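Local coordinates for glutathione s-transferase (Haemonchus contortus, PDB 2WS2), which probably catalyses the conjugation of glutathione to electrophilic halide-bearing substrates, releasing a halide anion and a proton, as other sigma-family glutathione transferases do, at residues A[69-72]-A[73-76]; A[119-123]-A[124-128]; A[160-163]-A[164-167]. All blocks are in the same frame, centred on the assembly; numbering follows the deposited sequence.

Contact 1 (A[69-72]-A[73-76]); sequences RYLA and RKFG
Leu71 and Phe75 lie side by side on the last turns of helix 64-75, pointing the same way, with methyl CD2 of Leu71 3.7 Å from ring atom CE1 of Phe75. The Leu71 branch is shared: CD2 also sits 3.8 Å from CD of Lys74. Lys74 lies against Leu71 and Phe75 because its CG is wedged between backbone N and carbonyl carbon (chi1 76°), which sets that methylene 3.8 Å above the centre of the Phe75 ring. Beyond a bend at chi3 the chain runs on past the Tyr70 ring, and NZ of Lys74 makes a weak hydrogen bond with OH of Tyr70 at 3.4 Å.

On another side of the helix Arg69 and Arg73 run alongside each other in the same direction. CD of Arg69 is 3.9 Å from NH2 of Arg73, and the two guanidinium planes stand 61° apart. A bend at chi3 (-46°) brings Arg69 to Asp89 of its own chain and Asp89 of the second subunit, whereas Arg73, extended from CG to NE, reaches Glu85 of the second subunit.

The helix closes with the bond from Gly76 N to Ala72 O, 2.7 Å, and Gly76 then leaves helical geometry with positive phi. Leu71 and Phe75 pack inward on helix 16-24 and strand 4-9. The chemistry is thus divided: an apolar pair ties the helix to its own thioredoxin-like domain, while two arginines, their charge answered by carboxylates from both chains, help join the dimer.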
# COMPACT_ATOMS: atom_id res chain seq x y z
N ARG A 69 10.42 0.03 0.15
CA ARG A 69 10.71 -1.43 0.15
C ARG A 69 11.90 -1.86 -0.67
O ARG A 69 12.69 -2.72 -0.23
CB ARG A 69 9.48 -2.27 -0.20
CG ARG A 69 9.67 -3.77 -0.05
CD ARG A 69 8.37 -4.48 -0.29
NE ARG A 69 7.30 -3.83 0.42
CZ ARG A 69 6.33 -3.09 -0.10
NH1 ARG A 69 6.26 -2.84 -1.43
NH2 ARG A 69 5.43 -2.59 0.73
N TYR A 70 12.08 -1.22 -1.82
CA TYR A 70 13.14 -1.55 -2.78
C TYR A 70 14.53 -1.20 -2.25
O TYR A 70 15.52 -1.98 -2.34
CB TYR A 70 12.89 -0.78 -4.10
CG TYR A 70 14.08 -0.87 -5.02
CD1 TYR A 70 14.30 -2.02 -5.78
CD2 TYR A 70 14.97 0.17 -5.14
CE1 TYR A 70 15.35 -2.13 -6.60
CE2 TYR A 70 16.09 0.05 -5.99
CZ TYR A 70 16.25 -1.11 -6.70
OH TYR A 70 17.29 -1.29 -7.51
N LEU A 71 14.63 0.01 -1.72
CA LEU A 71 15.90 0.44 -1.12
C LEU A 71 16.23 -0.25 0.21
O LEU A 71 17.38 -0.60 0.47
CB LEU A 71 15.83 1.94 -0.90
CG LEU A 71 16.09 2.79 -2.14
CD1 LEU A 71 16.18 4.21 -1.71
CD2 LEU A 71 17.34 2.39 -2.84
N ALA A 72 15.21 -0.43 1.03
CA ALA A 72 15.31 -1.11 2.34
C ALA A 72 15.84 -2.56 2.26
O ALA A 72 16.73 -2.95 3.04
CB ALA A 72 13.95 -1.07 3.03
N ARG A 73 15.30 -3.35 1.31
CA ARG A 73 15.79 -4.69 0.98
C ARG A 73 17.24 -4.71 0.60
O ARG A 73 18.02 -5.48 1.13
CB ARG A 73 15.00 -5.29 -0.20
CG ARG A 73 13.77 -6.01 0.20
CD ARG A 73 13.20 -6.83 -0.96
NE ARG A 73 11.80 -7.14 -0.69
CZ ARG A 73 11.02 -7.84 -1.50
NH1 ARG A 73 11.50 -8.33 -2.66
NH2 ARG A 73 9.77 -8.05 -1.14
N LYS A 74 17.63 -3.86 -0.34
CA LYS A 74 19.01 -3.90 -0.82
C LYS A 74 20.00 -3.44 0.26
O LYS A 74 21.14 -3.87 0.25
CB LYS A 74 19.20 -3.11 -2.14
CG LYS A 74 19.22 -1.61 -2.02
CD LYS A 74 19.14 -0.88 -3.38
CE LYS A 74 20.38 -1.02 -4.19
NZ LYS A 74 20.05 -0.67 -5.61
N PHE A 75 19.53 -2.61 1.19
CA PHE A 75 20.37 -2.04 2.26
C PHE A 75 20.28 -2.74 3.68
O PHE A 75 21.19 -2.59 4.49
CB PHE A 75 20.14 -0.51 2.36
CG PHE A 75 20.63 0.29 1.14
CD1 PHE A 75 19.79 1.18 0.50
CD2 PHE A 75 21.92 0.15 0.67
CE1 PHE A 75 20.23 1.93 -0.59
CE2 PHE A 75 22.37 0.89 -0.41
CZ PHE A 75 21.52 1.77 -1.05
N GLY A 76 19.22 -3.49 3.95
CA GLY A 76 19.11 -4.25 5.23
C GLY A 76 18.19 -3.63 6.30
O GLY A 76 18.44 -3.75 7.53

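Contact 2 (A[119-123]-A[124-128]); sequences ALEKD and VFEPA
An irregular early part of helix 118-143, in the all-helical C-terminal domain, holds this contact: a wider pi-type turn at 121-123 is followed by a kink at Pro127. The doubling of bonds on Leu120 O marks the irregularity. Phe125 N reaches it at 2.9 Å in a nearly straight bond (170°), a pi-type i to i+5 link, while Val124 N makes the ordinary i to i+4 bond to the same oxygen at 3.0 Å, more bent at 135°. Pro127 has no N-H to give, and its CG lies 3.5 Å from Lys122 O instead.

Leu120 and Val124 run side by side, CD2 of the leucine 4.0 Å from CG2 of the valine. Glu121 and Glu126 come together five residues apart, their chains crossing and their carboxylate planes turned 79° against each other. The two OE1 atoms of Glu121 and Glu126 are 4.1 Å apart, though CG of Glu126 is modelled too close to Glu121 O, so its side chain is doubtful in detail. Tyr169 OH is hydrogen-bonded to both acids, and Tyr105 OH to the other oxygen of Glu121. Since the Tyr169 hydroxyl has a single proton, one of the acids may be protonated, which would also ease their repulsion. OE2 of Glu126 also lies in plane at the edge of the Phe125 ring.

Phe125 is buried, its ring meeting those of Tyr105 and Tyr169 and touching Val102 and Leu172. The start of helix 118-143 is thereby packed against helix 103-107 and the loop between helices 155-162 and 177-186.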
# COMPACT_ATOMS: atom_id res chain seq x y z
N ALA A 119 -15.64 17.95 16.36
CA ALA A 119 -16.36 16.69 16.11
C ALA A 119 -15.83 15.88 14.92
O ALA A 119 -16.46 14.92 14.50
CB ALA A 119 -17.87 16.91 16.03
N LEU A 120 -14.67 16.28 14.40
CA LEU A 120 -13.91 15.47 13.47
C LEU A 120 -12.73 14.89 14.23
O LEU A 120 -12.34 13.73 14.03
CB LEU A 120 -13.40 16.29 12.29
CG LEU A 120 -14.31 16.45 11.07
CD1 LEU A 120 -13.40 16.63 9.91
CD2 LEU A 120 -15.23 15.23 10.86
N GLU A 121 -12.16 15.72 15.09
CA GLU A 121 -11.27 15.23 16.12
C GLU A 121 -11.92 14.00 16.73
O GLU A 121 -11.33 12.94 16.70
CB GLU A 121 -11.06 16.29 17.19
CG GLU A 121 -9.91 16.00 18.15
CD GLU A 121 -9.23 17.25 18.65
OE1 GLU A 121 -8.79 17.26 19.83
OE2 GLU A 121 -9.11 18.24 17.87
N LYS A 122 -13.13 14.16 17.27
CA LYS A 122 -13.79 13.11 18.06
C LYS A 122 -14.59 12.01 17.33
O LYS A 122 -14.84 10.97 17.93
CB LYS A 122 -14.60 13.70 19.23
CG LYS A 122 -15.79 14.58 18.84
CD LYS A 122 -16.40 15.29 20.06
CE LYS A 122 -15.88 16.72 20.24
NZ LYS A 122 -16.98 17.65 20.68
N ASP A 123 -15.02 12.23 16.08
CA ASP A 123 -15.76 11.17 15.32
C ASP A 123 -14.94 10.57 14.15
O ASP A 123 -15.38 9.62 13.47
CB ASP A 123 -17.16 11.63 14.85
CG ASP A 123 -18.20 11.72 16.02
OD1 ASP A 123 -18.77 10.70 16.47
OD2 ASP A 123 -18.48 12.84 16.47
N VAL A 124 -13.74 11.09 13.94
CA VAL A 124 -12.81 10.53 12.97
C VAL A 124 -11.43 10.23 13.60
O VAL A 124 -11.04 9.06 13.71
CB VAL A 124 -12.64 11.46 11.73
CG1 VAL A 124 -11.40 11.08 10.92
CG2 VAL A 124 -13.92 11.48 10.86
N PHE A 125 -10.74 11.28 14.05
CA PHE A 125 -9.33 11.22 14.43
C PHE A 125 -9.02 10.42 15.69
O PHE A 125 -8.07 9.65 15.72
CB PHE A 125 -8.75 12.64 14.60
CG PHE A 125 -7.35 12.67 15.18
CD1 PHE A 125 -6.24 12.41 14.38
CD2 PHE A 125 -7.16 12.93 16.55
CE1 PHE A 125 -4.95 12.44 14.92
CE2 PHE A 125 -5.87 12.95 17.11
CZ PHE A 125 -4.76 12.71 16.30
N GLU A 126 -9.79 10.66 16.75
CA GLU A 126 -9.43 10.10 18.04
C GLU A 126 -9.77 8.60 18.12
O GLU A 126 -8.94 7.83 18.58
CB GLU A 126 -10.04 10.91 19.19
CG GLU A 126 -9.89 12.40 18.95
CD GLU A 126 -9.34 13.14 20.12
OE1 GLU A 126 -10.15 13.61 20.97
OE2 GLU A 126 -8.10 13.26 20.18
N PRO A 127 -10.95 8.18 17.62
CA PRO A 127 -11.14 6.74 17.59
C PRO A 127 -10.23 6.06 16.58
O PRO A 127 -10.17 4.83 16.55
CB PRO A 127 -12.62 6.58 17.20
CG PRO A 127 -13.21 7.97 17.32
CD PRO A 127 -12.11 8.88 17.04
N ALA A 128 -9.52 6.87 15.78
CA ALA A 128 -8.52 6.36 14.82
C ALA A 128 -7.16 6.32 15.47
O ALA A 128 -6.37 5.43 15.17
CB ALA A 128 -8.47 7.22 13.54

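Contact 3 (A[160-163]-A[164-167]); sequences VAEM and GFTE. Unlike the reference sequence in segment 164-167: Gly164 (reference Thr).
Glu162 and Phe165 meet where helix 155-162 gives way to loop, the carboxylate coming in at a slant by the CD2-CE2 side of the ring, the two planes 29° apart. The carboxylate is modelled too close to ring atom CD2, so the spacing is doubtful and no more can be said than that the two groups are neighbours. Glu162 gets there with CG anti to the backbone N (chi1 174°) and a bend at chi2, which folds its carboxylate back toward the ring. The backbone joins the same residues: Phe165 N donates to Glu162 O at 3.1 Å, coming from above the carbonyl plane (39° out of it). Next along, Met163 crosses Thr166 obliquely, its CE 4.0 Å from Thr166 OG1.

In the second shell, Arg199 forms a salt bridge to OE2 of Glu162 and a cation-pi contact with the Phe165 ring, so one guanidinium serves both groups. Arg187 supplies another cation-pi partner to that ring. On the interior side Met163 packs on Phe95 and Phe98 of helix 82-100 and on Leu172, which Thr166 also touches.

The outcome is an apolar, methionine-lined side and a charged side, where Glu162 and the arginines meet the Phe165 ring. Arg199, shared by carboxylate and ring, probably balances the Glu162 charge.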
# COMPACT_ATOMS: atom_id res chain seq x y z
N VAL A 160 6.23 5.22 11.22
CA VAL A 160 5.34 5.63 12.28
C VAL A 160 5.99 6.72 13.15
O VAL A 160 5.29 7.58 13.69
CB VAL A 160 4.70 4.42 13.05
CG1 VAL A 160 5.31 3.12 12.61
CG2 VAL A 160 4.72 4.59 14.60
N ALA A 161 7.31 6.71 13.23
CA ALA A 161 8.05 7.61 14.15
C ALA A 161 8.14 9.02 13.57
O ALA A 161 8.24 10.02 14.32
CB ALA A 161 9.46 7.05 14.45
N GLU A 162 8.11 9.10 12.23
CA GLU A 162 8.09 10.37 11.51
C GLU A 162 6.77 11.16 11.63
O GLU A 162 6.80 12.37 11.57
CB GLU A 162 8.54 10.15 10.04
CG GLU A 162 8.45 11.33 9.09
CD GLU A 162 9.32 12.55 9.51
OE1 GLU A 162 8.86 13.68 9.27
OE2 GLU A 162 10.44 12.39 10.05
N MET A 163 5.63 10.50 11.82
CA MET A 163 4.38 11.22 12.11
C MET A 163 4.39 11.99 13.44
O MET A 163 3.35 12.51 13.89
CB MET A 163 3.19 10.25 12.08
CG MET A 163 2.84 9.61 13.38
SD MET A 163 1.07 9.75 13.70
CE MET A 163 0.60 11.12 12.63
N GLY A 164 5.56 12.04 14.08
CA GLY A 164 5.79 12.92 15.24
C GLY A 164 5.96 14.38 14.83
O GLY A 164 6.03 15.28 15.69
N PHE A 165 5.97 14.64 13.52
CA PHE A 165 6.12 16.00 13.06
C PHE A 165 4.80 16.68 12.82
O PHE A 165 4.73 17.71 12.15
CB PHE A 165 7.06 16.08 11.87
CG PHE A 165 8.45 15.81 12.26
CD1 PHE A 165 9.12 16.69 13.11
CD2 PHE A 165 9.07 14.64 11.87
CE1 PHE A 165 10.43 16.43 13.53
CE2 PHE A 165 10.37 14.36 12.28
CZ PHE A 165 11.06 15.26 13.11
N THR A 166 3.75 16.13 13.38
CA THR A 166 2.49 16.80 13.22
C THR A 166 2.13 17.42 14.56
O THR A 166 0.98 17.43 14.93
CB THR A 166 1.37 15.91 12.51
OG1 THR A 166 0.72 15.06 13.44
CG2 THR A 166 1.97 15.05 11.41
N GLU A 167 3.14 18.00 15.25
CA GLU A 167 2.93 18.64 16.58
C GLU A 167 2.03 19.88 16.55
O GLU A 167 1.93 20.60 17.58
CB GLU A 167 4.23 18.92 17.35
CG GLU A 167 5.18 19.91 16.72
CD GLU A 167 6.11 19.27 15.72
OE1 GLU A 167 5.64 18.86 14.64
OE2 GLU A 167 7.32 19.18 16.01

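How the contacts relate
Along the chain the three contacts come in series. Contact 1 ends helix 64-75 of the thioredoxin-like N-terminal domain; contacts 2 and 3 both lie in the helical C-terminal domain, near the start of helix 118-143 and at the exit of the next helix, 155-162. Contacts 1 and 2 are on opposite sides of the chain's centre, their centres 35 Å apart. Contact 3 is nearer the middle, 22 Å centre to centre from contact 1 and 18 Å from contact 2, with nearest atoms about 6 Å from the latter. Only contact 1 meets the second subunit and so belongs to the dimer interface; contacts 2 and 3 pack mainly within the C-terminal domain, where both touch Leu172.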